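Local coordinates for HP0958 (Helicobacter pylori, PDB 3NA7), which probably acts in flagellar biogenesis, as an export-linked chaperone and post-transcriptional regulator that joins a coiled-coil hairpin to a zinc ribbon, at residues K189-V194 with C228-Y233; G202-R207 with I223-C228; K18-L23 with E157-I162; T214-S219 with L232-A237. All blocks are in the same frame, centred on the assembly; numbering follows the deposited sequence.

Contact 1 (K189-V194 with C228-Y233); sequences KNTSIV and CGRILY. With ZN (zinc ion), chain B.
Ile193 and Val194 run parallel to Ile231 and Leu232 in the small mixed sheet of the zinc-ribbon end of the molecule, where strand 231-233 lies between 193-195 and 223-224. Three backbone bonds make the pairing: Ile231 N to Ser192 O at 3.1 Å, Val194 N to Ile231 O at 2.9 Å and almost straight (176°), and Tyr233 N to Val194 O. Leu232 CA adds a C-H contact to that last oxygen.

Apolar packing occupies both faces. Ile193 and Ile231 lie side by side, CG1 of the first 4.1 Å from CD1 of the second. Ile193 CG2, opposite the backbone N, meets CE2 of the Tyr233 ring at 3.6 Å, the isoleucine standing roughly perpendicular to the tyrosine side chain. On the other face Val194 CG2 rests 3.8 Å from Leu232 CD2.

The polar part is a side-on grip. Arg230, extended from CG to NE, aims NE and NH2 together at Thr191 OG1, which sits 7° out of the guanidinium plane and 3.0 Å from each nitrogen. Thr191 OG1 also bonds Ala188 O of helix 175-188, tying that helix to the sheet. At the far side of the guanidinium, Arg230 NH1 makes a weak 3.3 Å bond to SG of the zinc ligand Cys228.

Contact 2 (G202-R207 with I223-C228); sequences GGCFIR and ITCPYC. With ZN (zinc ion), chain B.
Cys225 and Cys204 meet at the zinc ion as neighbouring ligands, their SG atoms 3.8 Å apart and both bonded to the metal, Cys204 SG at 2.4 Å. This is the four-cysteine site of a zinc ribbon: Cys204 comes from one CxxC pair, whose other member, Cys201, supplies the fourth ligand, while Cys225 and Cys228 form the second pair. Cys225 SG lies opposite its own backbone N (chi1 167°), under the turn that follows, and there it accepts bonds from Tyr227 N at 3.2 Å and Cys228 N at 3.5 Å, as in the zinc knuckles of this family.

Pro226, within the turn, sets CG over the centre of one face of the Tyr227 ring, and Ile206 CG2 covers the opposite face, 3.8 Å from the centroid and displaced toward the rim. The ring is thus sandwiched between the two, which limits its tilt.

Tyr227 itself reaches across to the other segment. Cys204 SG lies at its ring edge, 79° off the normal, in a sulfur-aromatic contact, and CB of the same tyrosine is 3.9 Å from that sulfur. At the end of the ring, Tyr227 OH donates to Arg207 O over a short 2.5 Å, tilted 18° from the carbonyl plane.

Cys228 closes the segment as the next zinc ligand through SG, its CB 4.0 Å from Cys204 CB. Four sulfurs on one zinc would gather negative charge, and the two N-H groups directed at Cys225 SG probably offset part of it while fixing the direction of that sulfur.

Contact 3 (K18-L23 with E157-I162); sequences KEIDSL and ETQQII
Antiparallel helix packing presses Ile20 of helix 4-22 against Ile162 of helix 91-171. The short axes of 18-22 and 157-162 come within 9.3 Å and run 166° apart in direction. The two isoleucines pass one another head to tail, and Ile20 CG1 is packed tightly on Ile162 CG2 at 3.5 Å. Beyond it, Ile20 CD1 reaches on to lie 3.9 Å from the backbone O of Gln159.

The second branch of Ile162 serves different neighbours. With CG1 opposite its carbonyl carbon (chi1 -60°), the CD1 methyl meets Leu23 CD1 end to end at 3.7 Å, and Glu19 CB approaches the same methyl at 3.8 Å, its side chain running athwart that of Ile162. The closest part of Glu19 is the aliphatic start of its chain.

Helix 91-171 is the returning arm of the kinked coiled-coil hairpin, and its outgoing partner is helix 24-85, which follows directly on helix 4-22. Here the returning arm has the N-terminal helix as its neighbour, so that the antiparallel pairing carries on past the start of the outgoing arm.

Gln159 brings the one polar link between the segments. Its chain is extended past CG and runs alongside Leu23, CG lying 3.8 Å from Leu23 CD1. The amide NE2 then points at Ile20 O. The modelled 2.5 Å separation of Gln159 NE2 and Ile20 O is too short to take at face value, so the detail of this bond is doubtful, although a bond from NE2 is what the model gives. The same nitrogen also bonds Glu24 OE2.

Contact 4 (T214-S219 with L232-A237); sequences TEVLTS and LYAEGA
Glu215 O takes two bonds from Ser219, one from OG at 2.5 Å and one from the backbone N at 3.2 Å, and so fastens the last turn of helix 210-218, whose Val216 and Leu217 pack on the chain 232-237. Ser219 OG also bonds Asp221 OD2, which ties the helix to the connection that follows it. In the zinc-ribbon domain the C-terminal part of this helix lies on one side of strand 231-233, toward the end away from the metal.

Val216 carries the middle of the contact. Its CG1 stands opposite the backbone N (chi1 178°), and this turns the methyl onto the backbone of the strand and of the chain just beyond: Val216 CG1 is 3.7 Å from Ala234 N and 3.9 Å from Tyr233 CA. Leu232 adds its carbonyl O, a little farther from the same methyl. Ile196 and Ile223 pack around Val216 as well, so this buried valine joins the helix to several parts of the domain.

Tyr233 takes the opposite direction: its side chain leaves the helix and touches Leu7 and Ile11 of helix 4-22. The strand is thus packed between helix 210-218 and the N-terminal helix.

Leu217 reaches Ala234 with CD2, but those carbons are modelled too close together for the detail to be trusted. Past Ala234 the chain swings out and returns through Gly236, which has a positive phi of 100°. That turn brings Ala237, the last modelled residue, back against the C-terminal end of the helix, where its CB rests 3.4 Å from Leu217 O.

Contacts 1, 2 and 4 build one compact zinc-ribbon domain. Contact 2 is nested along the chain inside the loop that contact 1 closes; the two share Cys228 and the zinc, and Arg230 O probably bonds Cys225 N between them. Contact 4 shares Leu232 and Tyr233 with contact 1. The chemistry follows position: backbone pairing in the partly buried contact 1, metal coordination at the surface in contact 2, and apolar packing in the partly buried contact 4. Contact 3 stands apart at the surface of the helical part, about 20 Å from contact 1 between centres, yet Lys18 and Asp21 touch Asn190, so the helical part and the ribbon meet there.

Contact 1 (K189-V194 with C228-Y233)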
loop_
_atom_site.group_PDB
_atom_site.type_symbol
_atom_site.label_atom_id
_atom_site.label_comp_id
_atom_site.label_asym_id
_atom_site.label_seq_id
_atom_site.Cartn_x
_atom_site.Cartn_y
_atom_site.Cartn_z
ATOM N N LYS A 189 13.576 8.602 -20.196
ATOM C CA LYS A 189 12.583 7.556 -20.521
ATOM C C LYS A 189 11.768 7.859 -21.796
ATOM O O LYS A 189 12.335 7.982 -22.895
ATOM C CB LYS A 189 11.656 7.219 -19.326
ATOM C CG LYS A 189 12.176 7.583 -17.930
ATOM C CD LYS A 189 13.200 6.603 -17.380
ATOM C CE LYS A 189 13.507 6.944 -15.916
ATOM N NZ LYS A 189 14.856 6.445 -15.506
ATOM N N ASN A 190 10.451 7.984 -21.658
ATOM C CA ASN A 190 9.604 8.173 -22.823
ATOM C C ASN A 190 9.249 9.629 -23.059
ATOM O O ASN A 190 8.300 9.932 -23.778
ATOM C CB ASN A 190 8.358 7.292 -22.751
ATOM C CG ASN A 190 8.693 5.813 -22.727
ATOM O OD1 ASN A 190 9.566 5.328 -23.467
ATOM N ND2 ASN A 190 7.999 5.082 -21.864
ATOM N N THR A 191 10.015 10.523 -22.441
ATOM C CA THR A 191 10.022 11.931 -22.820
ATOM C C THR A 191 11.334 12.246 -23.535
ATOM O O THR A 191 11.789 13.387 -23.526
ATOM C CB THR A 191 9.848 12.881 -21.602
ATOM O OG1 THR A 191 11.092 13.012 -20.904
ATOM C CG2 THR A 191 8.759 12.363 -20.644
ATOM N N SER A 192 11.948 11.214 -24.113
ATOM C CA SER A 192 13.256 11.332 -24.799
ATOM C C SER A 192 13.177 12.142 -26.080
ATOM O O SER A 192 14.074 12.936 -26.363
ATOM C CB SER A 192 13.839 9.948 -25.102
ATOM O OG SER A 192 14.330 9.339 -23.913
ATOM N N ILE A 193 12.104 11.936 -26.844
ATOM C CA ILE A 193 11.867 12.705 -28.065
ATOM C C ILE A 193 10.597 13.523 -27.928
ATOM O O ILE A 193 9.521 12.973 -27.723
ATOM C CB ILE A 193 11.725 11.791 -29.293
ATOM C CG1 ILE A 193 12.938 10.878 -29.422
ATOM C CG2 ILE A 193 11.502 12.616 -30.577
ATOM C CD1 ILE A 193 12.707 9.745 -30.409
ATOM N N VAL A 194 10.720 14.837 -28.066
ATOM C CA VAL A 194 9.576 15.729 -27.876
ATOM C C VAL A 194 9.369 16.712 -29.029
ATOM O O VAL A 194 10.325 17.096 -29.702
ATOM C CB VAL A 194 9.664 16.463 -26.536
ATOM C CG1 VAL A 194 9.357 15.482 -25.385
ATOM C CG2 VAL A 194 11.047 17.136 -26.362
ATOM N N CYS A 228 17.814 20.838 -21.445
ATOM C CA CYS A 228 17.690 19.515 -20.809
ATOM C C CYS A 228 18.271 18.336 -21.577
ATOM O O CYS A 228 18.476 17.285 -20.996
ATOM C CB CYS A 228 16.229 19.209 -20.478
ATOM S SG CYS A 228 15.318 18.960 -21.969
ATOM N N GLY A 229 18.511 18.490 -22.871
ATOM C CA GLY A 229 19.252 17.473 -23.624
ATOM C C GLY A 229 18.379 16.590 -24.496
ATOM O O GLY A 229 18.885 15.795 -25.279
ATOM N N ARG A 230 17.061 16.729 -24.360
ATOM C CA ARG A 230 16.117 15.947 -25.152
ATOM C C ARG A 230 16.253 16.204 -26.666
ATOM O O ARG A 230 16.727 17.264 -27.086
ATOM C CB ARG A 230 14.690 16.263 -24.683
ATOM C CG ARG A 230 14.387 15.770 -23.272
ATOM C CD ARG A 230 12.989 16.167 -22.835
ATOM N NE ARG A 230 12.584 15.459 -21.627
ATOM C CZ ARG A 230 12.705 15.951 -20.398
ATOM N NH1 ARG A 230 13.203 17.169 -20.202
ATOM N NH2 ARG A 230 12.306 15.240 -19.359
ATOM N N ILE A 231 15.828 15.228 -27.469
ATOM C CA ILE A 231 15.684 15.408 -28.902
ATOM C C ILE A 231 14.386 16.178 -29.209
ATOM O O ILE A 231 13.326 15.868 -28.656
ATOM C CB ILE A 231 15.661 14.057 -29.638
ATOM C CG1 ILE A 231 16.986 13.320 -29.454
ATOM C CG2 ILE A 231 15.366 14.256 -31.134
ATOM C CD1 ILE A 231 16.875 11.828 -29.720
ATOM N N LEU A 232 14.496 17.175 -30.091
ATOM C CA LEU A 232 13.387 18.059 -30.491
ATOM C C LEU A 232 13.056 17.975 -31.978
ATOM O O LEU A 232 13.953 17.904 -32.819
ATOM C CB LEU A 232 13.742 19.514 -30.190
ATOM C CG LEU A 232 13.412 20.127 -28.834
ATOM C CD1 LEU A 232 13.984 21.532 -28.793
ATOM C CD2 LEU A 232 11.918 20.138 -28.609
ATOM N N TYR A 233 11.771 17.990 -32.305
ATOM C CA TYR A 233 11.364 18.123 -33.701
ATOM C C TYR A 233 10.054 18.879 -33.882
ATOM O O TYR A 233 9.178 18.826 -33.024
ATOM C CB TYR A 233 11.302 16.760 -34.399
ATOM C CG TYR A 233 10.120 15.888 -34.047
ATOM C CD1 TYR A 233 9.072 15.694 -34.951
ATOM C CD2 TYR A 233 10.061 15.228 -32.823
ATOM C CE1 TYR A 233 7.985 14.867 -34.629
ATOM C CE2 TYR A 233 8.988 14.408 -32.493
ATOM C CZ TYR A 233 7.954 14.231 -33.390
ATOM O OH TYR A 233 6.902 13.411 -33.034
HETATM ZN ZN ZN B . 14.106 20.886 -22.873
#

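Contact 2 (G202-R207 with I223-C228)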
loop_
_atom_site.group_PDB
_atom_site.type_symbol
_atom_site.label_atom_id
_atom_site.label_comp_id
_atom_site.label_asym_id
_atom_site.label_seq_id
_atom_site.Cartn_x
_atom_site.Cartn_y
_atom_site.Cartn_z
ATOM N N GLY A 202 9.181 20.840 -25.615
ATOM C CA GLY A 202 8.056 19.999 -25.201
ATOM C C GLY A 202 8.336 19.085 -24.008
ATOM O O GLY A 202 7.447 18.348 -23.556
ATOM N N GLY A 203 9.573 19.126 -23.510
ATOM C CA GLY A 203 10.031 18.284 -22.405
ATOM C C GLY A 203 10.374 19.048 -21.139
ATOM O O GLY A 203 10.012 18.620 -20.065
ATOM N N CYS A 204 11.087 20.171 -21.248
ATOM C CA CYS A 204 11.324 21.020 -20.062
ATOM C C CYS A 204 10.520 22.332 -20.016
ATOM O O CYS A 204 10.490 22.994 -18.985
ATOM C CB CYS A 204 12.821 21.292 -19.861
ATOM S SG CYS A 204 13.562 22.344 -21.106
ATOM N N PHE A 205 9.889 22.691 -21.137
ATOM C CA PHE A 205 8.939 23.819 -21.246
ATOM C C PHE A 205 9.562 25.193 -21.097
ATOM O O PHE A 205 8.873 26.166 -20.861
ATOM C CB PHE A 205 7.730 23.640 -20.312
ATOM C CG PHE A 205 7.104 22.279 -20.400
ATOM C CD1 PHE A 205 7.484 21.271 -19.524
ATOM C CD2 PHE A 205 6.143 22.001 -21.367
ATOM C CE1 PHE A 205 6.918 20.002 -19.603
ATOM C CE2 PHE A 205 5.569 20.730 -21.459
ATOM C CZ PHE A 205 5.959 19.730 -20.574
ATOM N N ILE A 206 10.871 25.268 -21.273
ATOM C CA ILE A 206 11.578 26.541 -21.214
ATOM C C ILE A 206 11.707 27.085 -22.630
ATOM O O ILE A 206 12.050 26.349 -23.549
ATOM C CB ILE A 206 12.952 26.365 -20.534
ATOM C CG1 ILE A 206 12.759 25.786 -19.122
ATOM C CG2 ILE A 206 13.728 27.683 -20.505
ATOM C CD1 ILE A 206 13.982 25.106 -18.560
ATOM N N ARG A 207 11.411 28.368 -22.808
ATOM C CA ARG A 207 11.288 28.948 -24.149
ATOM C C ARG A 207 12.599 28.837 -24.922
ATOM O O ARG A 207 13.664 29.127 -24.389
ATOM C CB ARG A 207 10.854 30.416 -24.052
ATOM C CG ARG A 207 10.011 30.903 -25.226
ATOM C CD ARG A 207 8.497 30.706 -24.959
ATOM N NE ARG A 207 7.746 31.948 -24.716
ATOM C CZ ARG A 207 7.856 33.077 -25.421
ATOM N NH1 ARG A 207 8.700 33.168 -26.448
ATOM N NH2 ARG A 207 7.108 34.131 -25.104
ATOM N N ILE A 223 17.895 18.075 -33.591
ATOM C CA ILE A 223 18.468 18.991 -32.620
ATOM C C ILE A 223 18.058 18.531 -31.227
ATOM O O ILE A 223 17.003 17.900 -31.066
ATOM C CB ILE A 223 18.005 20.464 -32.887
ATOM C CG1 ILE A 223 18.197 20.859 -34.358
ATOM C CG2 ILE A 223 18.760 21.457 -32.001
ATOM C CD1 ILE A 223 17.140 20.315 -35.316
ATOM N N THR A 224 18.910 18.825 -30.242
ATOM C CA THR A 224 18.580 18.604 -28.845
ATOM C C THR A 224 18.313 19.924 -28.165
ATOM O O THR A 224 18.898 20.949 -28.521
ATOM C CB THR A 224 19.695 17.892 -28.052
ATOM O OG1 THR A 224 20.861 18.727 -27.978
ATOM C CG2 THR A 224 20.036 16.553 -28.678
ATOM N N CYS A 225 17.436 19.887 -27.170
ATOM C CA CYS A 225 17.157 21.055 -26.371
ATOM C C CYS A 225 18.402 21.457 -25.595
ATOM O O CYS A 225 19.065 20.614 -25.007
ATOM C CB CYS A 225 16.000 20.795 -25.405
ATOM S SG CYS A 225 15.885 22.074 -24.146
ATOM N N PRO A 226 18.707 22.760 -25.570
ATOM C CA PRO A 226 19.923 23.201 -24.888
ATOM C C PRO A 226 19.779 23.290 -23.363
ATOM O O PRO A 226 20.778 23.456 -22.658
ATOM C CB PRO A 226 20.176 24.581 -25.501
ATOM C CG PRO A 226 18.797 25.093 -25.828
ATOM C CD PRO A 226 18.001 23.871 -26.240
ATOM N N TYR A 227 18.552 23.185 -22.852
ATOM C CA TYR A 227 18.337 23.224 -21.400
ATOM C C TYR A 227 18.346 21.849 -20.757
ATOM O O TYR A 227 18.858 21.695 -19.638
ATOM C CB TYR A 227 17.054 23.971 -21.043
ATOM C CG TYR A 227 16.814 25.206 -21.886
ATOM C CD1 TYR A 227 17.729 26.266 -21.890
ATOM C CD2 TYR A 227 15.689 25.310 -22.688
ATOM C CE1 TYR A 227 17.519 27.404 -22.673
ATOM C CE2 TYR A 227 15.465 26.450 -23.472
ATOM C CZ TYR A 227 16.379 27.493 -23.455
ATOM O OH TYR A 227 16.155 28.622 -24.219
ATOM N N CYS A 228 17.814 20.838 -21.445
ATOM C CA CYS A 228 17.690 19.515 -20.809
ATOM C C CYS A 228 18.271 18.336 -21.577
ATOM O O CYS A 228 18.476 17.285 -20.996
ATOM C CB CYS A 228 16.229 19.209 -20.478
ATOM S SG CYS A 228 15.318 18.960 -21.969
HETATM ZN ZN ZN B . 14.106 20.886 -22.873
#

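Contact 3 (K18-L23 with E157-I162)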
loop_
_atom_site.group_PDB
_atom_site.type_symbol
_atom_site.label_atom_id
_atom_site.label_comp_id
_atom_site.label_asym_id
_atom_site.label_seq_id
_atom_site.Cartn_x
_atom_site.Cartn_y
_atom_site.Cartn_z
ATOM N N LYS A 18 7.309 3.213 -25.954
ATOM C CA LYS A 18 6.130 3.720 -25.236
ATOM C C LYS A 18 5.029 2.686 -25.190
ATOM O O LYS A 18 4.340 2.577 -24.174
ATOM C CB LYS A 18 5.575 4.999 -25.876
ATOM C CG LYS A 18 6.467 6.211 -25.775
ATOM C CD LYS A 18 5.802 7.390 -26.477
ATOM C CE LYS A 18 6.740 8.584 -26.593
ATOM N NZ LYS A 18 6.036 9.814 -27.058
ATOM N N GLU A 19 4.858 1.934 -26.281
ATOM C CA GLU A 19 3.887 0.835 -26.314
ATOM C C GLU A 19 4.189 -0.200 -25.256
ATOM O O GLU A 19 3.321 -0.555 -24.467
ATOM C CB GLU A 19 3.847 0.150 -27.681
ATOM C CG GLU A 19 3.054 0.907 -28.736
ATOM C CD GLU A 19 2.538 -0.008 -29.856
ATOM O OE1 GLU A 19 1.512 -0.724 -29.659
ATOM O OE2 GLU A 19 3.156 0.007 -30.939
ATOM N N ILE A 20 5.422 -0.699 -25.249
ATOM C CA ILE A 20 5.855 -1.650 -24.235
ATOM C C ILE A 20 5.595 -1.121 -22.826
ATOM O O ILE A 20 5.032 -1.828 -22.000
ATOM C CB ILE A 20 7.326 -2.058 -24.404
ATOM C CG1 ILE A 20 7.485 -2.827 -25.716
ATOM C CG2 ILE A 20 7.796 -2.879 -23.176
ATOM C CD1 ILE A 20 8.883 -3.160 -26.137
ATOM N N ASP A 21 5.937 0.135 -22.575
ATOM C CA ASP A 21 5.765 0.703 -21.243
ATOM C C ASP A 21 4.335 0.978 -20.813
ATOM O O ASP A 21 4.028 0.838 -19.639
ATOM C CB ASP A 21 6.567 1.987 -21.097
ATOM C CG ASP A 21 7.931 1.742 -20.487
ATOM O OD1 ASP A 21 7.997 1.539 -19.240
ATOM O OD2 ASP A 21 8.925 1.762 -21.253
ATOM N N SER A 22 3.497 1.430 -21.751
ATOM C CA SER A 22 2.152 1.936 -21.450
ATOM C C SER A 22 1.156 0.784 -21.270
ATOM O O SER A 22 -0.012 0.988 -20.904
ATOM C CB SER A 22 1.685 2.917 -22.537
ATOM O OG SER A 22 1.264 2.225 -23.700
ATOM N N LEU A 23 1.657 -0.419 -21.518
ATOM C CA LEU A 23 0.969 -1.651 -21.222
ATOM C C LEU A 23 1.184 -2.119 -19.806
ATOM O O LEU A 23 0.562 -3.094 -19.359
ATOM C CB LEU A 23 1.421 -2.741 -22.197
ATOM C CG LEU A 23 0.826 -2.605 -23.608
ATOM C CD1 LEU A 23 1.551 -3.512 -24.586
ATOM C CD2 LEU A 23 -0.699 -2.889 -23.638
ATOM N N GLU A 157 2.924 -11.400 -23.988
ATOM C CA GLU A 157 3.237 -11.821 -25.355
ATOM C C GLU A 157 3.165 -10.649 -26.328
ATOM O O GLU A 157 4.025 -10.525 -27.205
ATOM C CB GLU A 157 2.361 -12.993 -25.774
ATOM C CG GLU A 157 2.520 -14.185 -24.804
ATOM C CD GLU A 157 1.513 -15.322 -25.012
ATOM O OE1 GLU A 157 1.740 -16.419 -24.444
ATOM O OE2 GLU A 157 0.505 -15.132 -25.735
ATOM N N THR A 158 2.209 -9.742 -26.134
ATOM C CA THR A 158 2.198 -8.522 -26.944
ATOM C C THR A 158 3.479 -7.663 -26.733
ATOM O O THR A 158 4.030 -7.125 -27.696
ATOM C CB THR A 158 0.900 -7.678 -26.780
ATOM O OG1 THR A 158 -0.246 -8.490 -27.061
ATOM C CG2 THR A 158 0.881 -6.529 -27.773
ATOM N N GLN A 159 3.951 -7.531 -25.497
ATOM C CA GLN A 159 5.154 -6.732 -25.269
ATOM C C GLN A 159 6.350 -7.368 -25.968
ATOM O O GLN A 159 7.169 -6.659 -26.512
ATOM C CB GLN A 159 5.422 -6.468 -23.782
ATOM C CG GLN A 159 4.351 -5.573 -23.112
ATOM C CD GLN A 159 4.582 -5.402 -21.604
ATOM O OE1 GLN A 159 4.446 -6.351 -20.827
ATOM N NE2 GLN A 159 4.938 -4.186 -21.190
ATOM N N GLN A 160 6.412 -8.703 -25.991
ATOM C CA GLN A 160 7.473 -9.408 -26.692
ATOM C C GLN A 160 7.420 -9.167 -28.213
ATOM O O GLN A 160 8.443 -8.836 -28.825
ATOM C CB GLN A 160 7.443 -10.897 -26.359
ATOM C CG GLN A 160 7.539 -11.169 -24.866
ATOM C CD GLN A 160 7.728 -12.635 -24.524
ATOM O OE1 GLN A 160 8.851 -13.154 -24.550
ATOM N NE2 GLN A 160 6.635 -13.303 -24.167
ATOM N N ILE A 161 6.228 -9.314 -28.809
ATOM C CA ILE A 161 6.016 -8.962 -30.210
ATOM C C ILE A 161 6.456 -7.515 -30.465
ATOM O O ILE A 161 7.150 -7.267 -31.428
ATOM C CB ILE A 161 4.539 -9.202 -30.675
ATOM C CG1 ILE A 161 4.239 -10.702 -30.792
ATOM C CG2 ILE A 161 4.248 -8.496 -32.028
ATOM C CD1 ILE A 161 2.757 -11.070 -30.475
ATOM N N ILE A 162 6.063 -6.568 -29.618
ATOM C CA ILE A 162 6.535 -5.184 -29.781
ATOM C C ILE A 162 8.090 -5.133 -29.729
ATOM O O ILE A 162 8.711 -4.571 -30.623
ATOM C CB ILE A 162 5.876 -4.191 -28.793
ATOM C CG1 ILE A 162 4.331 -4.164 -28.986
ATOM C CG2 ILE A 162 6.408 -2.785 -29.008
ATOM C CD1 ILE A 162 3.524 -3.620 -27.769
#

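Contact 4 (T214-S219 with L232-A237)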
loop_
_atom_site.group_PDB
_atom_site.type_symbol
_atom_site.label_atom_id
_atom_site.label_comp_id
_atom_site.label_asym_id
_atom_site.label_seq_id
_atom_site.Cartn_x
_atom_site.Cartn_y
_atom_site.Cartn_z
ATOM N N THR A 214 14.459 28.329 -35.012
ATOM C CA THR A 214 14.611 28.422 -36.461
ATOM C C THR A 214 15.360 27.192 -36.962
ATOM O O THR A 214 14.952 26.576 -37.945
ATOM C CB THR A 214 15.335 29.719 -36.878
ATOM O OG1 THR A 214 14.754 30.832 -36.188
ATOM C CG2 THR A 214 15.208 29.953 -38.368
ATOM N N GLU A 215 16.420 26.821 -36.241
ATOM C CA GLU A 215 17.256 25.671 -36.575
ATOM C C GLU A 215 16.451 24.385 -36.646
ATOM O O GLU A 215 16.662 23.575 -37.541
ATOM C CB GLU A 215 18.385 25.508 -35.554
ATOM C CG GLU A 215 19.775 25.362 -36.166
ATOM C CD GLU A 215 20.460 26.710 -36.374
ATOM O OE1 GLU A 215 20.937 27.299 -35.375
ATOM O OE2 GLU A 215 20.531 27.180 -37.534
ATOM N N VAL A 216 15.532 24.195 -35.704
ATOM C CA VAL A 216 14.702 22.996 -35.701
ATOM C C VAL A 216 13.765 22.986 -36.905
ATOM O O VAL A 216 13.574 21.944 -37.530
ATOM C CB VAL A 216 13.878 22.843 -34.401
ATOM C CG1 VAL A 216 12.983 21.601 -34.468
ATOM C CG2 VAL A 216 14.791 22.772 -33.181
ATOM N N LEU A 217 13.183 24.138 -37.231
ATOM C CA LEU A 217 12.193 24.183 -38.307
ATOM C C LEU A 217 12.831 24.223 -39.690
ATOM O O LEU A 217 12.379 23.531 -40.604
ATOM C CB LEU A 217 11.198 25.337 -38.132
ATOM C CG LEU A 217 10.421 25.495 -36.818
ATOM C CD1 LEU A 217 9.070 26.036 -37.108
ATOM C CD2 LEU A 217 10.276 24.203 -36.030
ATOM N N THR A 218 13.896 25.013 -39.821
ATOM C CA THR A 218 14.492 25.301 -41.124
ATOM C C THR A 218 15.454 24.209 -41.612
ATOM O O THR A 218 15.312 23.714 -42.733
ATOM C CB THR A 218 15.162 26.700 -41.150
ATOM O OG1 THR A 218 15.251 27.167 -42.501
ATOM C CG2 THR A 218 16.561 26.693 -40.517
ATOM N N SER A 219 16.411 23.826 -40.766
ATOM C CA SER A 219 17.470 22.902 -41.175
ATOM C C SER A 219 17.029 21.433 -41.107
ATOM O O SER A 219 16.086 21.082 -40.389
ATOM C CB SER A 219 18.776 23.163 -40.398
ATOM O OG SER A 219 18.636 22.928 -39.006
ATOM N N LEU A 232 14.496 17.175 -30.091
ATOM C CA LEU A 232 13.387 18.059 -30.491
ATOM C C LEU A 232 13.056 17.975 -31.978
ATOM O O LEU A 232 13.953 17.904 -32.819
ATOM C CB LEU A 232 13.742 19.514 -30.190
ATOM C CG LEU A 232 13.412 20.127 -28.834
ATOM C CD1 LEU A 232 13.984 21.532 -28.793
ATOM C CD2 LEU A 232 11.918 20.138 -28.609
ATOM N N TYR A 233 11.771 17.990 -32.305
ATOM C CA TYR A 233 11.364 18.123 -33.701
ATOM C C TYR A 233 10.054 18.879 -33.882
ATOM O O TYR A 233 9.178 18.826 -33.024
ATOM C CB TYR A 233 11.302 16.760 -34.399
ATOM C CG TYR A 233 10.120 15.888 -34.047
ATOM C CD1 TYR A 233 9.072 15.694 -34.951
ATOM C CD2 TYR A 233 10.061 15.228 -32.823
ATOM C CE1 TYR A 233 7.985 14.867 -34.629
ATOM C CE2 TYR A 233 8.988 14.408 -32.493
ATOM C CZ TYR A 233 7.954 14.231 -33.390
ATOM O OH TYR A 233 6.902 13.411 -33.034
ATOM N N ALA A 234 9.949 19.591 -34.998
ATOM C CA ALA A 234 8.693 20.216 -35.402
ATOM C C ALA A 234 7.822 19.171 -36.079
ATOM O O ALA A 234 8.258 18.529 -37.034
ATOM C CB ALA A 234 8.959 21.352 -36.348
ATOM N N GLU A 235 6.603 18.987 -35.581
ATOM C CA GLU A 235 5.653 18.075 -36.221
ATOM C C GLU A 235 5.431 18.498 -37.681
ATOM O O GLU A 235 4.441 19.161 -38.003
ATOM C CB GLU A 235 4.327 18.041 -35.443
ATOM C CG GLU A 235 4.267 16.999 -34.314
ATOM C CD GLU A 235 3.762 15.632 -34.781
ATOM O OE1 GLU A 235 2.677 15.211 -34.323
ATOM O OE2 GLU A 235 4.443 14.980 -35.608
ATOM N N GLY A 236 6.382 18.122 -38.543
ATOM C CA GLY A 236 6.399 18.522 -39.955
ATOM C C GLY A 236 7.334 19.685 -40.291
ATOM O O GLY A 236 6.980 20.852 -40.086
ATOM N N ALA A 237 8.523 19.369 -40.818
ATOM C CA ALA A 237 9.496 20.386 -41.255
ATOM C C ALA A 237 10.300 19.939 -42.477
ATOM O O ALA A 237 11.116 19.019 -42.400
ATOM C CB ALA A 237 10.430 20.772 -40.110
#